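Local coordinates for protein putative lipase/esterase (Lactobacillus plantarum WCFS1, PDB 3BXP) that probably hydrolyses carboxylic esters, as a putative carboxylesterase with an alpha/beta-hydrolase fold, at residues F16-W22 with A92-W96; Y35-C41 with G65-L71; V70-Q74 with A86-L90. All blocks are in the same frame, centred on the assembly; numbering follows the deposited sequence.

Contact 1 of 3, residues F16-W22 with A92-W96; sequences FQITAYW and ATIDW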
loop_
_atom_site.group_PDB
_atom_site.type_symbol
_atom_site.label_atom_id
_atom_site.label_comp_id
_atom_site.label_asym_id
_atom_site.label_seq_id
_atom_site.Cartn_x
_atom_site.Cartn_y
_atom_site.Cartn_z
ATOM N N PHE B 16 -31.604 -0.488 14.476
ATOM C CA PHE B 16 -30.565 0.319 13.850
ATOM C C PHE B 16 -31.094 0.993 12.614
ATOM O O PHE B 16 -32.027 0.494 11.970
ATOM C CB PHE B 16 -29.349 -0.513 13.464
ATOM C CG PHE B 16 -29.651 -1.631 12.499
ATOM C CD1 PHE B 16 -30.243 -2.803 12.947
ATOM C CD2 PHE B 16 -29.317 -1.524 11.144
ATOM C CE1 PHE B 16 -30.524 -3.830 12.082
ATOM C CE2 PHE B 16 -29.609 -2.570 10.283
ATOM C CZ PHE B 16 -30.187 -3.713 10.737
ATOM N N GLN B 17 -30.500 2.125 12.274
ATOM C CA GLN B 17 -30.948 2.882 11.122
ATOM C C GLN B 17 -30.044 2.795 9.914
ATOM O O GLN B 17 -28.814 2.879 9.978
ATOM C CB GLN B 17 -31.200 4.324 11.496
ATOM C CG GLN B 17 -32.453 4.454 12.364
ATOM C CD GLN B 17 -32.594 5.829 12.920
ATOM O OE1 GLN B 17 -31.598 6.511 13.135
ATOM N NE2 GLN B 17 -33.834 6.255 13.165
ATOM N N ILE B 18 -30.715 2.667 8.785
ATOM C CA ILE B 18 -30.034 2.620 7.513
ATOM C C ILE B 18 -30.664 3.666 6.598
ATOM O O ILE B 18 -31.843 4.029 6.755
ATOM C CB ILE B 18 -30.171 1.238 6.863
ATOM C CG1 ILE B 18 -31.622 1.028 6.390
ATOM C CG2 ILE B 18 -29.630 0.138 7.802
ATOM C CD1 ILE B 18 -31.798 -0.239 5.492
ATOM N N THR B 19 -29.893 4.145 5.642
ATOM C CA THR B 19 -30.429 4.906 4.497
ATOM C C THR B 19 -29.969 4.199 3.238
ATOM O O THR B 19 -28.762 3.988 3.024
ATOM C CB THR B 19 -29.928 6.355 4.500
ATOM O OG1 THR B 19 -30.384 6.998 5.691
ATOM C CG2 THR B 19 -30.445 7.156 3.284
ATOM N N ALA B 20 -30.926 3.886 2.373
ATOM C CA ALA B 20 -30.619 3.336 1.053
ATOM C C ALA B 20 -30.726 4.391 -0.023
ATOM O O ALA B 20 -31.623 5.221 -0.043
ATOM C CB ALA B 20 -31.530 2.168 0.701
ATOM N N TYR B 21 -29.734 4.361 -0.872
ATOM C CA TYR B 21 -29.709 5.237 -2.043
ATOM C C TYR B 21 -29.735 4.351 -3.279
ATOM O O TYR B 21 -28.725 3.744 -3.654
ATOM C CB TYR B 21 -28.446 6.062 -2.024
ATOM C CG TYR B 21 -28.279 6.907 -0.793
ATOM C CD1 TYR B 21 -28.863 8.165 -0.703
ATOM C CD2 TYR B 21 -27.550 6.442 0.275
ATOM C CE1 TYR B 21 -28.684 8.941 0.426
ATOM C CE2 TYR B 21 -27.364 7.233 1.418
ATOM C CZ TYR B 21 -27.935 8.478 1.461
ATOM O OH TYR B 21 -27.740 9.239 2.585
ATOM N N TRP B 22 -30.931 4.271 -3.863
ATOM C CA TRP B 22 -31.199 3.397 -4.983
ATOM C C TRP B 22 -30.970 4.132 -6.263
ATOM O O TRP B 22 -31.659 5.094 -6.575
ATOM C CB TRP B 22 -32.635 2.849 -4.919
ATOM C CG TRP B 22 -33.018 2.155 -3.709
ATOM C CD1 TRP B 22 -34.028 2.514 -2.830
ATOM C CD2 TRP B 22 -32.454 0.929 -3.171
ATOM N NE1 TRP B 22 -34.113 1.603 -1.815
ATOM C CE2 TRP B 22 -33.153 0.638 -1.975
ATOM C CE3 TRP B 22 -31.428 0.073 -3.574
ATOM C CZ2 TRP B 22 -32.871 -0.493 -1.200
ATOM C CZ3 TRP B 22 -31.124 -1.028 -2.784
ATOM C CH2 TRP B 22 -31.869 -1.322 -1.630
ATOM N N ALA B 92 -28.045 -8.619 8.912
ATOM C CA ALA B 92 -29.447 -8.286 8.697
ATOM C C ALA B 92 -29.619 -7.284 7.533
ATOM O O ALA B 92 -30.614 -7.319 6.822
ATOM C CB ALA B 92 -30.091 -7.762 9.982
ATOM N N THR B 93 -28.634 -6.407 7.347
ATOM C CA THR B 93 -28.694 -5.368 6.296
ATOM C C THR B 93 -28.451 -6.013 4.923
ATOM O O THR B 93 -29.098 -5.662 3.891
ATOM C CB THR B 93 -27.676 -4.221 6.581
ATOM O OG1 THR B 93 -27.914 -3.658 7.875
ATOM C CG2 THR B 93 -27.760 -3.123 5.523
ATOM N N ILE B 94 -27.479 -6.899 4.889
ATOM C CA ILE B 94 -27.235 -7.679 3.691
ATOM C C ILE B 94 -28.515 -8.478 3.333
ATOM O O ILE B 94 -28.980 -8.477 2.175
ATOM C CB ILE B 94 -26.032 -8.629 3.847
ATOM C CG1 ILE B 94 -24.699 -7.823 3.926
ATOM C CG2 ILE B 94 -26.005 -9.604 2.689
ATOM C CD1 ILE B 94 -23.487 -8.643 4.461
ATOM N N ASP B 95 -29.104 -9.130 4.320
ATOM C CA ASP B 95 -30.373 -9.840 4.092
ATOM C C ASP B 95 -31.460 -8.911 3.564
ATOM O O ASP B 95 -32.102 -9.148 2.541
ATOM C CB ASP B 95 -30.802 -10.471 5.404
ATOM C CG ASP B 95 -32.010 -11.368 5.273
ATOM O OD1 ASP B 95 -33.062 -10.828 4.989
ATOM O OD2 ASP B 95 -31.928 -12.577 5.522
ATOM N N TRP B 96 -31.612 -7.767 4.219
ATOM C CA TRP B 96 -32.620 -6.808 3.756
ATOM C C TRP B 96 -32.401 -6.397 2.284
ATOM O O TRP B 96 -33.324 -6.375 1.462
ATOM C CB TRP B 96 -32.667 -5.595 4.688
ATOM C CG TRP B 96 -33.708 -4.615 4.288
ATOM C CD1 TRP B 96 -35.069 -4.683 4.536
ATOM C CD2 TRP B 96 -33.494 -3.391 3.560
ATOM N NE1 TRP B 96 -35.688 -3.567 4.002
ATOM C CE2 TRP B 96 -34.748 -2.774 3.399
ATOM C CE3 TRP B 96 -32.348 -2.753 3.040
ATOM C CZ2 TRP B 96 -34.893 -1.541 2.733
ATOM C CZ3 TRP B 96 -32.506 -1.540 2.369
ATOM C CH2 TRP B 96 -33.770 -0.956 2.231
#
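Ile18 and Trp96 form the dense part of this strand-on-helix contact. The methyl CD1 of Ile18 sits over one face of the indole, 3.7 Å from the centroid of the Trp96 six-membered ring and 23° off its normal, a CH-pi contact. Trp96 reaches across because CG lies opposite the backbone N (chi1 -178°), which sends the ring from the helix toward the strand. At its rim CH2 of Trp96 meets CZ2 of Trp22 at 3.6 Å, the planes of the two six-membered rings inclined by 37°. Ala20 CB lies at the Trp96 edge. A valine in place of Trp96 would probably open a gap beneath Ile18 CD1 and deprive Trp22 CZ2 of this aromatic neighbour. At the Phe16 end CE2 comes to 3.1 Å from Thr93 OG1, a hydroxyl bonded to Gln89 O; the loose margin is at partly exposed Ala92, whose CB lies 4.1 Å from Phe16 CZ. Thr19 points away from the helix, on the partly exposed side of the strand. Strand 16-23 runs between strands 2-9 and 67-72, and helix 85-99 packs on it, with Trp96 also touching Arg7 and Thr93 touching Leu71.

Contact 2 of 3, residues Y35-C41 with G65-L71; sequences YPIMIIC and GMHTVVL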
loop_
_atom_site.group_PDB
_atom_site.type_symbol
_atom_site.label_atom_id
_atom_site.label_comp_id
_atom_site.label_asym_id
_atom_site.label_seq_id
_atom_site.Cartn_x
_atom_site.Cartn_y
_atom_site.Cartn_z
ATOM N N TYR B 35 -27.463 -3.414 -10.609
ATOM C CA TYR B 35 -26.248 -2.691 -10.208
ATOM C C TYR B 35 -25.641 -3.327 -8.981
ATOM O O TYR B 35 -26.358 -3.810 -8.080
ATOM C CB TYR B 35 -26.521 -1.218 -9.839
ATOM C CG TYR B 35 -27.115 -0.362 -10.920
ATOM C CD1 TYR B 35 -26.510 -0.225 -12.147
ATOM C CD2 TYR B 35 -28.275 0.345 -10.668
ATOM C CE1 TYR B 35 -27.102 0.588 -13.138
ATOM C CE2 TYR B 35 -28.840 1.159 -11.611
ATOM C CZ TYR B 35 -28.272 1.285 -12.826
ATOM O OH TYR B 35 -28.909 2.146 -13.722
ATOM N N PRO B 36 -24.295 -3.339 -8.912
ATOM C CA PRO B 36 -23.648 -3.632 -7.648
ATOM C C PRO B 36 -24.074 -2.669 -6.558
ATOM O O PRO B 36 -24.660 -1.622 -6.801
ATOM C CB PRO B 36 -22.119 -3.417 -7.935
ATOM C CG PRO B 36 -21.984 -3.307 -9.405
ATOM C CD PRO B 36 -23.350 -2.801 -9.903
ATOM N N ILE B 37 -23.778 -3.022 -5.315
ATOM C CA ILE B 37 -24.201 -2.187 -4.184
ATOM C C ILE B 37 -23.107 -2.168 -3.121
ATOM O O ILE B 37 -22.498 -3.207 -2.785
ATOM C CB ILE B 37 -25.572 -2.729 -3.577
ATOM C CG1 ILE B 37 -26.079 -1.915 -2.364
ATOM C CG2 ILE B 37 -25.463 -4.195 -3.107
ATOM C CD1 ILE B 37 -27.572 -1.894 -2.243
HETATM N N MSE B 38 -22.868 -0.994 -2.605
HETATM C CA MSE B 38 -21.883 -0.804 -1.534
HETATM C C MSE B 38 -22.605 -0.447 -0.265
HETATM O O MSE B 38 -23.307 0.543 -0.197
HETATM C CB MSE B 38 -20.900 0.326 -1.851
HETATM C CG MSE B 38 -19.837 0.413 -0.847
HETATM SE SE MSE B 38 -18.461 1.694 -1.382
HETATM C CE MSE B 38 -17.810 0.773 -2.990
ATOM N N ILE B 39 -22.323 -1.219 0.771
ATOM C CA ILE B 39 -22.797 -0.933 2.138
ATOM C C ILE B 39 -21.692 -0.274 2.955
ATOM O O ILE B 39 -20.617 -0.863 3.151
ATOM C CB ILE B 39 -23.184 -2.230 2.887
ATOM C CG1 ILE B 39 -24.268 -3.029 2.161
ATOM C CG2 ILE B 39 -23.628 -1.888 4.358
ATOM C CD1 ILE B 39 -24.459 -4.468 2.799
ATOM N N ILE B 40 -21.981 0.928 3.413
ATOM C CA ILE B 40 -20.973 1.806 4.062
ATOM C C ILE B 40 -21.199 1.803 5.575
ATOM O O ILE B 40 -22.315 2.142 6.066
ATOM C CB ILE B 40 -21.022 3.256 3.502
ATOM C CG1 ILE B 40 -20.612 3.331 2.028
ATOM C CG2 ILE B 40 -20.111 4.164 4.355
ATOM C CD1 ILE B 40 -21.008 4.657 1.353
ATOM N N CYS B 41 -20.183 1.306 6.305
ATOM C CA CYS B 41 -20.152 1.369 7.743
ATOM C C CYS B 41 -19.283 2.588 8.096
ATOM O O CYS B 41 -18.105 2.563 7.870
ATOM C CB CYS B 41 -19.588 0.073 8.348
ATOM S SG CYS B 41 -20.705 -1.302 8.114
ATOM N N GLY B 65 -21.880 3.945 -10.923
ATOM C CA GLY B 65 -22.927 2.953 -11.260
ATOM C C GLY B 65 -23.195 1.883 -10.216
ATOM O O GLY B 65 -23.270 0.686 -10.517
HETATM N N MSE B 66 -23.327 2.332 -8.974
HETATM C CA MSE B 66 -23.631 1.449 -7.862
HETATM C C MSE B 66 -24.710 2.023 -6.983
HETATM O O MSE B 66 -24.850 3.239 -6.839
HETATM C CB MSE B 66 -22.375 1.252 -7.029
HETATM C CG MSE B 66 -21.250 0.666 -7.831
HETATM SE SE MSE B 66 -19.708 0.444 -6.626
HETATM C CE MSE B 66 -20.301 1.295 -5.349
ATOM N N HIS B 67 -25.436 1.132 -6.346
ATOM C CA HIS B 67 -26.304 1.540 -5.238
ATOM C C HIS B 67 -25.432 1.712 -3.977
ATOM O O HIS B 67 -24.340 1.131 -3.920
ATOM C CB HIS B 67 -27.263 0.438 -4.923
ATOM C CG HIS B 67 -28.194 0.048 -6.005
ATOM N ND1 HIS B 67 -29.139 0.901 -6.529
ATOM C CD2 HIS B 67 -28.384 -1.156 -6.599
ATOM C CE1 HIS B 67 -29.879 0.227 -7.400
ATOM N NE2 HIS B 67 -29.444 -1.020 -7.455
ATOM N N THR B 68 -25.912 2.506 -3.011
ATOM C CA THR B 68 -25.242 2.524 -1.720
ATOM C C THR B 68 -26.227 2.485 -0.600
ATOM O O THR B 68 -27.325 2.999 -0.698
ATOM C CB THR B 68 -24.284 3.707 -1.591
ATOM O OG1 THR B 68 -25.010 4.940 -1.556
ATOM C CG2 THR B 68 -23.290 3.694 -2.740
ATOM N N VAL B 69 -25.816 1.844 0.493
ATOM C CA VAL B 69 -26.630 1.820 1.742
ATOM C C VAL B 69 -25.687 2.210 2.856
ATOM O O VAL B 69 -24.578 1.677 2.937
ATOM C CB VAL B 69 -27.240 0.410 2.040
ATOM C CG1 VAL B 69 -27.879 0.301 3.496
ATOM C CG2 VAL B 69 -28.298 -0.008 0.954
ATOM N N VAL B 70 -26.103 3.144 3.704
ATOM C CA VAL B 70 -25.321 3.491 4.896
ATOM C C VAL B 70 -25.950 2.836 6.089
ATOM O O VAL B 70 -27.159 2.940 6.266
ATOM C CB VAL B 70 -25.228 5.034 5.074
ATOM C CG1 VAL B 70 -24.451 5.354 6.379
ATOM C CG2 VAL B 70 -24.546 5.692 3.815
ATOM N N LEU B 71 -25.120 2.096 6.837
ATOM C CA LEU B 71 -25.496 1.264 7.982
ATOM C C LEU B 71 -24.976 1.911 9.256
ATOM O O LEU B 71 -23.787 1.956 9.482
ATOM C CB LEU B 71 -24.934 -0.141 7.848
ATOM C CG LEU B 71 -25.011 -0.927 9.195
ATOM C CD1 LEU B 71 -26.406 -1.044 9.802
ATOM C CD2 LEU B 71 -24.327 -2.292 8.930
#
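This is a parallel strand pair within the central sheet, the two strands of a beta-alpha-beta unit whose crossover helix is 54-63. Tyr35-Cys41 and Gly65-Leu71 are zipped by five backbone hydrogen bonds, from His67 N to Pro36 O at one end to Leu71 N to Ile40 O at the other; the shortest, Ile40 N to Val69 O, is 2.7 Å and bends little (171° at the hydrogen). Ile37, Ile39, His67 and Val69 occupy one face of the sheet, where CG1 of Ile37, anti to the backbone N (chi1 179°), lays CD1 3.6 Å from His67 CB and 3.8 Å from Val69 CG2. On the other face, with Thr68, Ile40 and Val70, the selenomethionine Met38 puts CE 3.5 Å from CE of selenomethionine Met66 in the loop before strand 67-72, a tight approach next to Met61 of helix 54-63. At the N-terminal end of the strands Tyr35 and His67 make an edge-to-face pair, centroids 5.3 Å apart and planes at 73°: CD2 on the tyrosine edge approaches His67 CE1, and Tyr35 CB lies over the imidazole face. Both imidazole nitrogens are bonded, ND1 to Leu23 N and NE2 to His105 O, which fixes the ring's rotation. With ND1 facing a backbone N-H and NE2 a carbonyl oxygen, His67 is probably neutral and protonated on NE2, so the buried, mostly apolar pair would carry no net charge there.

Contact 3 of 3, residues V70-Q74 with A86-L90; sequences VLNYQ and ALQQL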
loop_
_atom_site.group_PDB
_atom_site.type_symbol
_atom_site.label_atom_id
_atom_site.label_comp_id
_atom_site.label_asym_id
_atom_site.label_seq_id
_atom_site.Cartn_x
_atom_site.Cartn_y
_atom_site.Cartn_z
ATOM N N VAL B 70 -26.103 3.144 3.704
ATOM C CA VAL B 70 -25.321 3.491 4.896
ATOM C C VAL B 70 -25.950 2.836 6.089
ATOM O O VAL B 70 -27.159 2.940 6.266
ATOM C CB VAL B 70 -25.228 5.034 5.074
ATOM C CG1 VAL B 70 -24.451 5.354 6.379
ATOM C CG2 VAL B 70 -24.546 5.692 3.815
ATOM N N LEU B 71 -25.120 2.096 6.837
ATOM C CA LEU B 71 -25.496 1.264 7.982
ATOM C C LEU B 71 -24.976 1.911 9.256
ATOM O O LEU B 71 -23.787 1.956 9.482
ATOM C CB LEU B 71 -24.934 -0.141 7.848
ATOM C CG LEU B 71 -25.011 -0.927 9.195
ATOM C CD1 LEU B 71 -26.406 -1.044 9.802
ATOM C CD2 LEU B 71 -24.327 -2.292 8.930
ATOM N N ASN B 72 -25.883 2.475 10.045
ATOM C CA ASN B 72 -25.539 3.062 11.314
ATOM C C ASN B 72 -25.533 2.007 12.414
ATOM O O ASN B 72 -26.477 1.850 13.096
ATOM C CB ASN B 72 -26.528 4.187 11.619
ATOM C CG ASN B 72 -26.138 5.552 10.996
ATOM O OD1 ASN B 72 -25.165 5.704 10.253
ATOM N ND2 ASN B 72 -26.894 6.571 11.369
ATOM N N TYR B 73 -24.437 1.288 12.511
ATOM C CA TYR B 73 -24.295 0.090 13.366
ATOM C C TYR B 73 -24.272 0.506 14.848
ATOM O O TYR B 73 -24.033 1.664 15.216
ATOM C CB TYR B 73 -23.044 -0.716 12.937
ATOM C CG TYR B 73 -21.839 0.177 12.981
ATOM C CD1 TYR B 73 -21.232 0.455 14.190
ATOM C CD2 TYR B 73 -21.339 0.803 11.827
ATOM C CE1 TYR B 73 -20.143 1.337 14.290
ATOM C CE2 TYR B 73 -20.261 1.709 11.912
ATOM C CZ TYR B 73 -19.679 1.977 13.136
ATOM O OH TYR B 73 -18.641 2.897 13.216
ATOM N N GLN B 74 -24.485 -0.480 15.705
ATOM C CA GLN B 74 -24.499 -0.268 17.146
ATOM C C GLN B 74 -23.307 0.521 17.659
ATOM O O GLN B 74 -22.139 0.169 17.416
ATOM C CB GLN B 74 -24.492 -1.639 17.813
ATOM C CG GLN B 74 -24.732 -1.640 19.251
ATOM C CD GLN B 74 -26.079 -1.097 19.596
ATOM O OE1 GLN B 74 -27.090 -1.611 19.139
ATOM N NE2 GLN B 74 -26.115 -0.048 20.409
ATOM N N ALA B 86 -23.310 -5.401 16.189
ATOM C CA ALA B 86 -23.002 -4.782 14.896
ATOM C C ALA B 86 -22.870 -5.815 13.773
ATOM O O ALA B 86 -23.245 -5.519 12.654
ATOM C CB ALA B 86 -21.731 -3.897 14.972
ATOM N N LEU B 87 -22.297 -6.968 14.072
ATOM C CA LEU B 87 -22.114 -8.071 13.102
ATOM C C LEU B 87 -23.477 -8.622 12.614
ATOM O O LEU B 87 -23.703 -8.801 11.414
ATOM C CB LEU B 87 -21.276 -9.207 13.707
ATOM C CG LEU B 87 -19.856 -8.899 14.108
ATOM C CD1 LEU B 87 -19.278 -10.087 14.865
ATOM C CD2 LEU B 87 -18.999 -8.549 12.891
ATOM N N GLN B 88 -24.398 -8.795 13.561
ATOM C CA GLN B 88 -25.780 -9.262 13.291
ATOM C C GLN B 88 -26.529 -8.233 12.443
ATOM O O GLN B 88 -27.192 -8.575 11.464
ATOM C CB GLN B 88 -26.489 -9.610 14.613
ATOM C CG GLN B 88 -25.807 -10.787 15.309
ATOM C CD GLN B 88 -26.102 -11.005 16.796
ATOM O OE1 GLN B 88 -26.572 -10.142 17.519
ATOM N NE2 GLN B 88 -25.733 -12.183 17.266
ATOM N N GLN B 89 -26.344 -6.950 12.768
ATOM C CA GLN B 89 -26.981 -5.854 12.009
ATOM C C GLN B 89 -26.462 -5.747 10.580
ATOM O O GLN B 89 -27.213 -5.487 9.661
ATOM C CB GLN B 89 -26.756 -4.531 12.725
ATOM C CG GLN B 89 -27.409 -4.425 14.087
ATOM C CD GLN B 89 -26.953 -3.212 14.909
ATOM O OE1 GLN B 89 -25.839 -2.661 14.746
ATOM N NE2 GLN B 89 -27.832 -2.795 15.832
ATOM N N LEU B 90 -25.171 -5.960 10.411
ATOM C CA LEU B 90 -24.576 -5.925 9.084
ATOM C C LEU B 90 -25.129 -7.151 8.306
ATOM O O LEU B 90 -25.526 -7.035 7.164
ATOM C CB LEU B 90 -23.070 -5.941 9.176
ATOM C CG LEU B 90 -22.241 -5.956 7.890
ATOM C CD1 LEU B 90 -22.796 -5.007 6.789
ATOM C CD2 LEU B 90 -20.770 -5.644 8.210
#
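A chi1 of -65° and an extended chain beyond CG carry the side chain of Gln89 from the helix to the backbone of Gln74, where the amide oxygen OE1 accepts a hydrogen bond from Gln74 N. The bond is 2.7 Å long with 148° at the hydrogen, and the donor lies in the plane of the amide, on a lone pair of OE1. The same oxygen comes within 3.4 Å of Tyr73 CA. The other end of the amide is held as well, NE2 of Gln89 being bonded to His14 O, so the group is fixed against turning over. Gln74 has CG anti to its backbone N and then bends at chi2; its CB lies 3.5 Å from Gln89 OE1, and the two side-chain amides are inclined by 27°. Tyr73 and Gln74 lie in the loop that follows the strand, on the C-terminal side of the sheet, where active-site loops gather in alpha/beta hydrolases. The chain turns at Asn72 in an inverse gamma turn, closed by a weak bond from Tyr73 N to Leu71 O, and then passes Ala86 and Gln89 of helix 85-99. There Tyr73 CB packs on Ala86 CB at 4.0 Å while its phenol leads away from the helix, to bond Pro42 O and meet the ring of His49 edge-to-face. Tyr73 also touches the GxSxG segment of Gly115, Ser117 and Gly119, consistent with a nucleophile elbow. Further back on the strand, CD2 of Leu71 rests against Leu90, 3.6 Å from its CA and 3.8 Å from its CD1.

Overall arrangement
Contacts 2 and 3 share strand 67-72, which stands between strands 16-23 and 35-41 in the mixed sheet; contact 1 uses its neighbour 16-23 and, like contact 3, helix 85-99. The centre of contact 1 is about 9 Å from that of each of the others, and contacts 2 and 3, sharing Val70 and Leu71, have centres about 14 Å apart. Along the chain, both fall between the two segments of contact 1. Contacts 1 and 3 thus tie neighbouring strands of the alpha/beta-hydrolase sheet to one helix, while contact 2 joins strands within the sheet. Contacts 2 and 3 reach the probable nucleophile elbow through Cys41 and Tyr73.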